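Local coordinates for protein cytochrome P450 (Bacillus megaterium, PDB 5L92) that binds heme and corticosterone and oxidises steroids, probably acting as a heme-thiolate monooxygenase that uses molecular oxygen, at residues A[23-29]-A[285-290]; A[274-278]-A[334-338]; A[376-382]-A[397-403]. All blocks are in the same frame, centred on the assembly; numbering follows the deposited sequence.

Interaction 1: residues A[23-29]-A[285-290]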
loop_
_atom_site.group_PDB
_atom_site.type_symbol
_atom_site.label_atom_id
_atom_site.label_comp_id
_atom_site.label_asym_id
_atom_site.label_seq_id
_atom_site.Cartn_x
_atom_site.Cartn_y
_atom_site.Cartn_z
ATOM N N PHE A 23 -13.789 8.730 -3.422
ATOM C CA PHE A 23 -12.555 8.636 -4.180
ATOM C C PHE A 23 -11.900 9.988 -4.411
ATOM O O PHE A 23 -10.813 10.043 -4.985
ATOM C CB PHE A 23 -12.813 7.959 -5.522
ATOM C CG PHE A 23 -11.579 7.399 -6.172
ATOM C CD1 PHE A 23 -10.798 6.465 -5.520
ATOM C CD2 PHE A 23 -11.231 7.775 -7.446
ATOM C CE1 PHE A 23 -9.637 5.920 -6.138
ATOM C CE2 PHE A 23 -10.090 7.238 -8.073
ATOM C CZ PHE A 23 -9.304 6.295 -7.406
ATOM N N ASN A 24 -12.523 11.076 -3.986
ATOM C CA ASN A 24 -11.958 12.416 -4.141
ATOM C C ASN A 24 -12.123 13.162 -2.815
ATOM O O ASN A 24 -12.946 14.075 -2.676
ATOM C CB ASN A 24 -12.586 13.149 -5.331
ATOM C CG ASN A 24 -12.272 12.459 -6.675
ATOM O OD1 ASN A 24 -11.174 12.589 -7.215
ATOM N ND2 ASN A 24 -13.230 11.703 -7.194
ATOM N N PRO A 25 -11.334 12.780 -1.815
ATOM C CA PRO A 25 -11.352 13.463 -0.519
ATOM C C PRO A 25 -10.580 14.776 -0.489
ATOM O O PRO A 25 -10.498 15.405 0.574
ATOM C CB PRO A 25 -10.687 12.428 0.411
ATOM C CG PRO A 25 -9.713 11.690 -0.507
ATOM C CD PRO A 25 -10.411 11.625 -1.841
ATOM N N PHE A 26 -10.062 15.241 -1.625
ATOM C CA PHE A 26 -9.053 16.299 -1.587
ATOM C C PHE A 26 -9.622 17.684 -1.280
ATOM O O PHE A 26 -8.896 18.509 -0.731
ATOM C CB PHE A 26 -8.264 16.291 -2.903
ATOM C CG PHE A 26 -7.793 14.885 -3.286
ATOM C CD1 PHE A 26 -6.815 14.269 -2.568
ATOM C CD2 PHE A 26 -8.374 14.204 -4.336
ATOM C CE1 PHE A 26 -6.391 12.984 -2.897
ATOM C CE2 PHE A 26 -7.955 12.935 -4.661
ATOM C CZ PHE A 26 -6.982 12.324 -3.923
ATOM N N SER A 27 -10.895 17.939 -1.555
ATOM C CA SER A 27 -11.483 19.215 -1.139
ATOM C C SER A 27 -11.589 19.304 0.381
ATOM O O SER A 27 -11.311 20.355 0.974
ATOM C CB SER A 27 -12.859 19.399 -1.785
ATOM O OG SER A 27 -12.709 19.724 -3.143
ATOM N N TRP A 28 -11.975 18.203 1.019
ATOM C CA TRP A 28 -11.970 18.108 2.475
ATOM C C TRP A 28 -10.583 18.347 3.062
ATOM O O TRP A 28 -10.427 19.143 4.004
ATOM C CB TRP A 28 -12.474 16.740 2.904
ATOM C CG TRP A 28 -12.518 16.553 4.419
ATOM C CD1 TRP A 28 -13.176 17.353 5.329
ATOM C CD2 TRP A 28 -11.861 15.528 5.196
ATOM N NE1 TRP A 28 -12.977 16.876 6.613
ATOM C CE2 TRP A 28 -12.180 15.762 6.558
ATOM C CE3 TRP A 28 -11.045 14.436 4.876
ATOM C CZ2 TRP A 28 -11.742 14.924 7.583
ATOM C CZ3 TRP A 28 -10.602 13.615 5.897
ATOM C CH2 TRP A 28 -10.942 13.873 7.237
ATOM N N TYR A 29 -9.569 17.610 2.560
ATOM C CA TYR A 29 -8.189 17.831 2.990
ATOM C C TYR A 29 -7.813 19.310 2.898
ATOM O O TYR A 29 -7.189 19.867 3.810
ATOM C CB TYR A 29 -7.200 17.020 2.128
ATOM C CG TYR A 29 -7.253 15.498 2.146
ATOM C CD1 TYR A 29 -7.850 14.787 3.182
ATOM C CD2 TYR A 29 -6.654 14.776 1.117
ATOM C CE1 TYR A 29 -7.885 13.393 3.161
ATOM C CE2 TYR A 29 -6.687 13.415 1.086
ATOM C CZ TYR A 29 -7.283 12.717 2.121
ATOM O OH TYR A 29 -7.295 11.352 2.095
ATOM N N TYR A 285 -0.495 12.085 -6.066
ATOM C CA TYR A 285 -1.810 12.600 -6.439
ATOM C C TYR A 285 -2.941 11.639 -6.085
ATOM O O TYR A 285 -4.015 12.082 -5.671
ATOM C CB TYR A 285 -1.816 12.912 -7.950
ATOM C CG TYR A 285 -2.947 13.796 -8.421
ATOM C CD1 TYR A 285 -2.921 15.179 -8.229
ATOM C CD2 TYR A 285 -4.029 13.253 -9.064
ATOM C CE1 TYR A 285 -3.972 15.974 -8.683
ATOM C CE2 TYR A 285 -5.048 14.020 -9.527
ATOM C CZ TYR A 285 -5.033 15.373 -9.336
ATOM O OH TYR A 285 -6.091 16.094 -9.799
ATOM N N ARG A 286 -2.709 10.333 -6.220
ATOM C CA ARG A 286 -3.698 9.310 -5.923
ATOM C C ARG A 286 -3.026 8.177 -5.142
ATOM O O ARG A 286 -2.851 7.052 -5.601
ATOM C CB ARG A 286 -4.384 8.834 -7.186
ATOM C CG ARG A 286 -5.504 9.828 -7.604
ATOM C CD ARG A 286 -6.502 9.216 -8.561
ATOM N NE ARG A 286 -7.309 10.233 -9.191
ATOM C CZ ARG A 286 -8.341 10.844 -8.625
ATOM N NH1 ARG A 286 -8.697 10.543 -7.389
ATOM N NH2 ARG A 286 -9.017 11.772 -9.297
ATOM N N SER A 287 -2.593 8.533 -3.959
ATOM C CA SER A 287 -1.718 7.672 -3.176
ATOM C C SER A 287 -2.439 6.387 -2.767
ATOM O O SER A 287 -3.530 6.461 -2.194
ATOM C CB SER A 287 -1.255 8.442 -1.958
ATOM O OG SER A 287 -0.994 9.806 -2.296
ATOM N N PRO A 288 -1.852 5.213 -3.022
ATOM C CA PRO A 288 -2.443 3.928 -2.566
ATOM C C PRO A 288 -2.731 3.855 -1.074
ATOM O O PRO A 288 -3.650 3.135 -0.658
ATOM C CB PRO A 288 -1.361 2.913 -2.977
ATOM C CG PRO A 288 -0.708 3.580 -4.169
ATOM C CD PRO A 288 -0.587 4.987 -3.743
ATOM N N VAL A 289 -1.963 4.565 -0.257
ATOM C CA VAL A 289 -2.201 4.677 1.175
ATOM C C VAL A 289 -2.409 6.155 1.507
ATOM O O VAL A 289 -1.500 6.971 1.330
ATOM C CB VAL A 289 -1.061 4.072 1.993
ATOM C CG1 VAL A 289 -1.354 4.177 3.511
ATOM C CG2 VAL A 289 -0.840 2.562 1.621
ATOM N N GLN A 290 -3.610 6.507 1.974
ATOM C CA GLN A 290 -3.935 7.923 2.203
ATOM C C GLN A 290 -3.492 8.438 3.569
ATOM O O GLN A 290 -3.251 9.651 3.719
ATOM C CB GLN A 290 -5.434 8.170 2.064
ATOM C CG GLN A 290 -5.931 8.121 0.636
ATOM C CD GLN A 290 -5.438 9.279 -0.197
ATOM O OE1 GLN A 290 -5.623 10.437 0.170
ATOM N NE2 GLN A 290 -4.768 8.974 -1.290
#
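Arg286 reaches Asn24 end-on, with both terminal nitrogens on the single atom OD1. The bond from Arg286 NH2 to Asn24 OD1 measures 3.1 Å and lies in the carbonyl plane; that from NH1 to the same OD1 is 3.2 Å but arrives 48° above this plane. NH1 also makes a weak bond to Phe23 O. Phe23 lays CE2 over one guanidinium face, 4.0 Å from Arg286 CZ, with ring and guanidinium planes only 4° apart. Glu260 forms a salt bridge with Arg286 NH2, Tyr393 OH is hydrogen-bonded to NH1, and Glu20 O holds Asn24 ND2.

Phe26 fills the space between the two polar grips. The CE2 edge of Phe26 meets Arg286 NH1 at 3.7 Å, and CZ approaches Tyr285 O to 3.5 Å. Tyr29 OH donates to Gln290 OE1 at 2.7 Å, on a lone pair, with ring and amide almost coplanar. Gln290, bent at chi2 (-69°), turns NE2 back to Ser287 O at 2.9 Å, which fixes the amide flip.

Pro288 and Val289, between Arg286 and Gln290 in sequence, touch the heme. Docking of the start of helix 26-33, and the loop before it, on this heme-lining loop after the K helix (275-285) belongs to the P450 fold.

Interaction 2: residues A[274-278]-A[334-338]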
loop_
_atom_site.group_PDB
_atom_site.type_symbol
_atom_site.label_atom_id
_atom_site.label_comp_id
_atom_site.label_asym_id
_atom_site.label_seq_id
_atom_site.Cartn_x
_atom_site.Cartn_y
_atom_site.Cartn_z
ATOM N N LEU A 274 9.575 9.795 -19.275
ATOM C CA LEU A 274 8.862 10.388 -18.145
ATOM C C LEU A 274 8.062 9.378 -17.320
ATOM O O LEU A 274 7.430 9.797 -16.341
ATOM C CB LEU A 274 7.911 11.482 -18.614
ATOM C CG LEU A 274 8.560 12.771 -19.157
ATOM C CD1 LEU A 274 7.503 13.780 -19.493
ATOM C CD2 LEU A 274 9.555 13.392 -18.202
ATOM N N LEU A 275 8.051 8.082 -17.688
ATOM C CA LEU A 275 7.202 7.126 -16.981
ATOM C C LEU A 275 7.551 7.066 -15.498
ATOM O O LEU A 275 6.639 7.269 -14.684
ATOM C CB LEU A 275 7.251 5.742 -17.640
ATOM C CG LEU A 275 6.370 4.680 -16.941
ATOM C CD1 LEU A 275 4.920 5.130 -16.731
ATOM C CD2 LEU A 275 6.365 3.389 -17.698
ATOM N N PRO A 276 8.826 6.899 -15.079
ATOM C CA PRO A 276 9.132 6.936 -13.628
ATOM C C PRO A 276 8.648 8.187 -12.908
ATOM O O PRO A 276 8.075 8.074 -11.826
ATOM C CB PRO A 276 10.670 6.821 -13.575
ATOM C CG PRO A 276 11.057 6.161 -14.836
ATOM C CD PRO A 276 10.022 6.567 -15.883
ATOM N N SER A 277 8.861 9.376 -13.476
ATOM C CA SER A 277 8.404 10.614 -12.851
ATOM C C SER A 277 6.887 10.662 -12.766
ATOM O O SER A 277 6.322 11.170 -11.788
ATOM C CB SER A 277 8.941 11.815 -13.647
ATOM O OG SER A 277 8.536 13.050 -13.084
ATOM N N GLY A 278 6.215 10.144 -13.782
ATOM C CA GLY A 278 4.759 10.078 -13.759
ATOM C C GLY A 278 4.248 9.144 -12.674
ATOM O O GLY A 278 3.233 9.422 -12.035
ATOM N N LYS A 334 0.945 16.613 -12.725
ATOM C CA LYS A 334 2.011 16.985 -13.660
ATOM C C LYS A 334 2.971 15.809 -13.816
ATOM O O LYS A 334 3.743 15.519 -12.893
ATOM C CB LYS A 334 2.776 18.211 -13.160
ATOM C CG LYS A 334 1.961 19.486 -13.014
ATOM C CD LYS A 334 2.860 20.677 -12.591
ATOM C CE LYS A 334 2.081 21.937 -12.235
ATOM N NZ LYS A 334 2.893 22.819 -11.325
ATOM N N ILE A 335 2.955 15.131 -14.971
ATOM C CA ILE A 335 3.777 13.922 -15.061
ATOM C C ILE A 335 5.253 14.222 -14.884
ATOM O O ILE A 335 6.032 13.295 -14.671
ATOM C CB ILE A 335 3.638 13.132 -16.379
ATOM C CG1 ILE A 335 4.007 13.984 -17.612
ATOM C CG2 ILE A 335 2.287 12.431 -16.511
ATOM C CD1 ILE A 335 4.097 13.115 -18.913
ATOM N N ASP A 336 5.680 15.481 -15.037
ATOM C CA ASP A 336 7.091 15.834 -14.936
ATOM C C ASP A 336 7.410 16.531 -13.627
ATOM O O ASP A 336 8.493 17.109 -13.500
ATOM C CB ASP A 336 7.525 16.711 -16.132
ATOM C CG ASP A 336 6.713 18.017 -16.264
ATOM O OD1 ASP A 336 5.566 18.117 -15.779
ATOM O OD2 ASP A 336 7.233 18.955 -16.896
ATOM N N ARG A 337 6.506 16.447 -12.635
ATOM C CA ARG A 337 6.610 17.244 -11.418
ATOM C C ARG A 337 7.966 17.110 -10.745
ATOM O O ARG A 337 8.435 16.000 -10.456
ATOM C CB ARG A 337 5.507 16.868 -10.419
ATOM C CG ARG A 337 5.593 17.700 -9.158
ATOM C CD ARG A 337 4.415 17.533 -8.226
ATOM N NE ARG A 337 3.162 18.027 -8.784
ATOM C CZ ARG A 337 2.706 19.257 -8.608
ATOM N NH1 ARG A 337 3.406 20.144 -7.894
ATOM N NH2 ARG A 337 1.545 19.596 -9.145
ATOM N N LYS A 338 8.567 18.266 -10.453
ATOM C CA LYS A 338 9.876 18.383 -9.788
ATOM C C LYS A 338 9.880 19.667 -8.976
ATOM O O LYS A 338 9.511 20.731 -9.483
ATOM C CB LYS A 338 11.055 18.419 -10.766
ATOM C CG LYS A 338 11.458 17.080 -11.326
ATOM C CD LYS A 338 12.728 17.166 -12.217
ATOM C CE LYS A 338 13.985 17.565 -11.409
ATOM N NZ LYS A 338 15.279 17.242 -12.103
HETATM O O HOH W 1 7.271 13.331 -10.269
#
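A water molecule bridges Ser277 and Arg337, donating one hydrogen to Ser277 O at 2.8 Å and the other to Arg337 O at 2.9 Å. Beside this bridge runs a direct bond: Ser277 OG donates to Ile335 O at 3.0 Å, tilted 23° from the carbonyl plane. The hydroxyl gets there because OG stands opposite the backbone N (chi1 -180°), and from that position it also meets Asp336 CA at 3.6 Å. Gly278 N lies near Ile335 O too, but the angle is poor and its hydrogen goes to Leu274 O in the first helical turn.

The apolar half is a meeting of two methyls. Leu274 CD1 touches Ile335 CD1 at 3.5 Å, the side chains crossing at about a right angle. Ile335 CG1 sits between its own backbone N and carbonyl carbon (chi1 59°), an orientation that sends CD1 to Leu274 while CB passes Gly278 CA at 4.2 Å. Gly278 CA and Ile335 CA lie 4.2 Å apart.

The type I turn from Lys334 to Arg337 is thus seated on the start of helix 275-285. Further along this helix Glu281 forms a salt bridge with Arg337 NE, while Arg337 NH2 is hydrogen-bonded to Val332 O; with Arg284 this is consistent with the Glu-Arg-Arg triad of P450s. Leu274 and Ile335 both also rest on helix 262-270, whose Arg267 pairs with Asp336.

Interaction 3: residues A[376-382]-A[397-403]; sequences MDWSPSF and ELLIRKN
An antiparallel three-stranded sheet carries this contact: strand 399-401 is its middle strand, and 377-378 lies along one side of it. Asp377 and Arg401 form the hydrogen-bonded pair, with Arg401 N to Asp377 O at 2.8 Å and an N-H...O angle of 170°, and Asp377 N to Arg401 O at 3.1 Å. Trp378 and Ile400 make the adjacent non-hydrogen-bonded pair. Ser379 N then reaches Leu399 O at 3.2 Å, but from 43° above the carbonyl plane, as the chain leaves the strand for a type I turn. Ser379 OG accepts from Ser381 N in an ST turn.

On the side of Asp377 and Arg401, the arginine bends at chi3 (-67°) and lays one guanidinium face on Pro380, whose CD stands 3.5 Å from Arg401 CZ. NH2 pairs with Asp131 of the third strand, while Asp377 OD1 turns to Lys262. Replacing Arg401 by alanine is likely to leave Asp131 without its positive partner and Pro380 without the flat group that covers its CD.

Leu398 CD1 points at the edges of two rings, 3.4 Å from Phe382 CE2 and 4.2 Å from Trp378 CZ3. Trp378 in turn sets CE3 over the centre of the Phe382 ring, and meets Tyr256 edge-to-face. Nearby, Met376 CB packs on Ile400 CG2 at 3.8 Å. Strand 131-133 pairs with the other edge of 399-401, completing what corresponds to the small beta-3 sheet of the P450 fold.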
loop_
_atom_site.group_PDB
_atom_site.type_symbol
_atom_site.label_atom_id
_atom_site.label_comp_id
_atom_site.label_asym_id
_atom_site.label_seq_id
_atom_site.Cartn_x
_atom_site.Cartn_y
_atom_site.Cartn_z
ATOM N N MET A 376 -5.934 3.404 -25.815
ATOM C CA MET A 376 -6.822 2.945 -24.780
ATOM C C MET A 376 -7.687 4.048 -24.163
ATOM O O MET A 376 -7.299 5.168 -24.077
ATOM C CB MET A 376 -6.058 2.171 -23.693
ATOM C CG MET A 376 -5.487 2.972 -22.548
ATOM S SD MET A 376 -4.664 2.020 -21.268
ATOM C CE MET A 376 -3.018 2.270 -21.713
ATOM N N ASP A 377 -8.881 3.682 -23.759
ATOM C CA ASP A 377 -9.798 4.601 -23.129
ATOM C C ASP A 377 -10.806 3.839 -22.301
ATOM O O ASP A 377 -10.862 2.644 -22.340
ATOM C CB ASP A 377 -10.471 5.484 -24.173
ATOM C CG ASP A 377 -10.911 6.853 -23.627
ATOM O OD1 ASP A 377 -10.736 7.163 -22.475
ATOM O OD2 ASP A 377 -11.449 7.616 -24.381
ATOM N N TRP A 378 -11.586 4.565 -21.533
ATOM C CA TRP A 378 -12.589 3.961 -20.722
ATOM C C TRP A 378 -13.482 3.108 -21.587
ATOM O O TRP A 378 -13.827 3.484 -22.655
ATOM C CB TRP A 378 -13.474 4.995 -20.039
ATOM C CG TRP A 378 -12.856 6.214 -19.540
ATOM C CD1 TRP A 378 -12.876 7.391 -20.129
ATOM C CD2 TRP A 378 -12.182 6.395 -18.310
ATOM N NE1 TRP A 378 -12.239 8.297 -19.390
ATOM C CE2 TRP A 378 -11.807 7.710 -18.248
ATOM C CE3 TRP A 378 -11.855 5.568 -17.262
ATOM C CZ2 TRP A 378 -11.119 8.219 -17.194
ATOM C CZ3 TRP A 378 -11.187 6.064 -16.244
ATOM C CH2 TRP A 378 -10.824 7.373 -16.196
ATOM N N SER A 379 -13.871 1.961 -21.098
ATOM C CA SER A 379 -14.786 1.128 -21.816
ATOM C C SER A 379 -16.183 1.640 -21.568
ATOM O O SER A 379 -16.419 2.290 -20.608
ATOM C CB SER A 379 -14.607 -0.312 -21.399
ATOM O OG SER A 379 -15.750 -0.905 -20.886
ATOM N N PRO A 380 -17.121 1.251 -22.501
ATOM C CA PRO A 380 -18.490 1.695 -22.227
ATOM C C PRO A 380 -19.067 1.138 -20.938
ATOM O O PRO A 380 -20.025 1.651 -20.480
ATOM C CB PRO A 380 -19.289 1.204 -23.412
ATOM C CG PRO A 380 -18.330 1.003 -24.491
ATOM C CD PRO A 380 -17.144 0.491 -23.827
ATOM N N SER A 381 -18.453 0.120 -20.380
ATOM C CA SER A 381 -18.913 -0.466 -19.156
ATOM C C SER A 381 -18.255 0.055 -17.887
ATOM O O SER A 381 -18.555 -0.407 -16.826
ATOM C CB SER A 381 -18.746 -1.970 -19.189
ATOM O OG SER A 381 -19.748 -2.577 -19.917
ATOM N N PHE A 382 -17.367 1.013 -18.014
ATOM C CA PHE A 382 -16.689 1.537 -16.870
ATOM C C PHE A 382 -17.603 2.160 -15.854
ATOM O O PHE A 382 -18.482 2.879 -16.182
ATOM C CB PHE A 382 -15.615 2.544 -17.259
ATOM C CG PHE A 382 -15.008 3.255 -16.091
ATOM C CD1 PHE A 382 -15.649 4.324 -15.564
ATOM C CD2 PHE A 382 -13.861 2.827 -15.511
ATOM C CE1 PHE A 382 -15.162 4.971 -14.490
ATOM C CE2 PHE A 382 -13.367 3.461 -14.416
ATOM C CZ PHE A 382 -14.012 4.547 -13.914
ATOM N N GLU A 397 -12.315 -2.242 -9.693
ATOM C CA GLU A 397 -12.252 -2.641 -11.090
ATOM C C GLU A 397 -11.927 -1.394 -11.912
ATOM O O GLU A 397 -12.088 -0.267 -11.446
ATOM C CB GLU A 397 -13.558 -3.317 -11.555
ATOM C CG GLU A 397 -14.828 -2.451 -11.520
ATOM C CD GLU A 397 -15.895 -2.909 -12.570
ATOM O OE1 GLU A 397 -16.234 -4.119 -12.599
ATOM O OE2 GLU A 397 -16.363 -2.056 -13.381
ATOM N N LEU A 398 -11.430 -1.600 -13.131
ATOM C CA LEU A 398 -11.110 -0.467 -13.999
ATOM C C LEU A 398 -11.202 -0.954 -15.450
ATOM O O LEU A 398 -10.220 -1.430 -16.027
ATOM C CB LEU A 398 -9.743 0.098 -13.644
ATOM C CG LEU A 398 -9.187 1.271 -14.460
ATOM C CD1 LEU A 398 -10.147 2.377 -14.579
ATOM C CD2 LEU A 398 -7.953 1.808 -13.821
ATOM N N LEU A 399 -12.404 -0.858 -16.018
ATOM C CA LEU A 399 -12.653 -1.420 -17.341
ATOM C C LEU A 399 -12.154 -0.470 -18.410
ATOM O O LEU A 399 -12.573 0.695 -18.472
ATOM C CB LEU A 399 -14.131 -1.736 -17.549
ATOM C CG LEU A 399 -14.684 -2.699 -16.495
ATOM C CD1 LEU A 399 -16.147 -3.049 -16.771
ATOM C CD2 LEU A 399 -13.830 -3.945 -16.394
ATOM N N ILE A 400 -11.256 -0.983 -19.252
ATOM C CA ILE A 400 -10.618 -0.231 -20.316
ATOM C C ILE A 400 -10.885 -0.920 -21.657
ATOM O O ILE A 400 -10.885 -2.152 -21.744
ATOM C CB ILE A 400 -9.104 -0.110 -20.037
ATOM C CG1 ILE A 400 -8.842 0.757 -18.804
ATOM C CG2 ILE A 400 -8.364 0.368 -21.242
ATOM C CD1 ILE A 400 -9.224 2.177 -18.911
ATOM N N ARG A 401 -11.065 -0.122 -22.690
ATOM C CA ARG A 401 -11.220 -0.563 -24.049
ATOM C C ARG A 401 -9.870 -0.296 -24.725
ATOM O O ARG A 401 -9.362 0.786 -24.692
ATOM C CB ARG A 401 -12.348 0.178 -24.733
ATOM C CG ARG A 401 -12.400 0.026 -26.230
ATOM C CD ARG A 401 -13.767 0.186 -26.829
ATOM N NE ARG A 401 -14.626 -0.874 -26.418
ATOM C CZ ARG A 401 -15.872 -0.987 -26.778
ATOM N NH1 ARG A 401 -16.406 -0.129 -27.574
ATOM N NH2 ARG A 401 -16.568 -1.974 -26.351
ATOM N N LYS A 402 -9.291 -1.317 -25.327
ATOM C CA LYS A 402 -7.986 -1.228 -25.971
ATOM C C LYS A 402 -7.891 -0.364 -27.201
ATOM O O LYS A 402 -6.935 0.283 -27.392
ATOM C CB LYS A 402 -7.491 -2.581 -26.364
ATOM C CG LYS A 402 -7.198 -3.503 -25.245
ATOM C CD LYS A 402 -7.182 -4.901 -25.758
ATOM C CE LYS A 402 -6.618 -5.866 -24.778
ATOM N NZ LYS A 402 -6.713 -7.223 -25.320
ATOM N N ASN A 403 -8.907 -0.377 -28.018
ATOM C CA ASN A 403 -8.947 0.397 -29.232
ATOM C C ASN A 403 -7.859 0.110 -30.253
ATOM O O ASN A 403 -7.347 1.006 -30.878
ATOM C CB ASN A 403 -8.976 1.875 -28.917
ATOM C CG ASN A 403 -10.281 2.306 -28.356
ATOM O OD1 ASN A 403 -11.323 2.058 -28.916
ATOM N ND2 ASN A 403 -10.227 2.899 -27.222
#

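Interaction 1 is the buried one, with its centre about 14 Å from that of the chain; interactions 2 and 3 are partly buried, about 20 and 24 Å out. Interactions 1 and 2 share helix 275-285, holding its exit and its start respectively, yet their nearest atoms stay about 6 Å apart. Chemistry follows place: in interaction 1 side-chain amides, a guanidinium and a phenol bond one another inside the protein, with help from neighbours; interaction 2 joins a turn to a helix start partly through water, and interaction 3 rests on regular backbone bonding. Helix 247-260 links interactions 1 and 3 indirectly, bearing on 285-290 and on 376-382; helix 262-270 does the same for interactions 2 and 3.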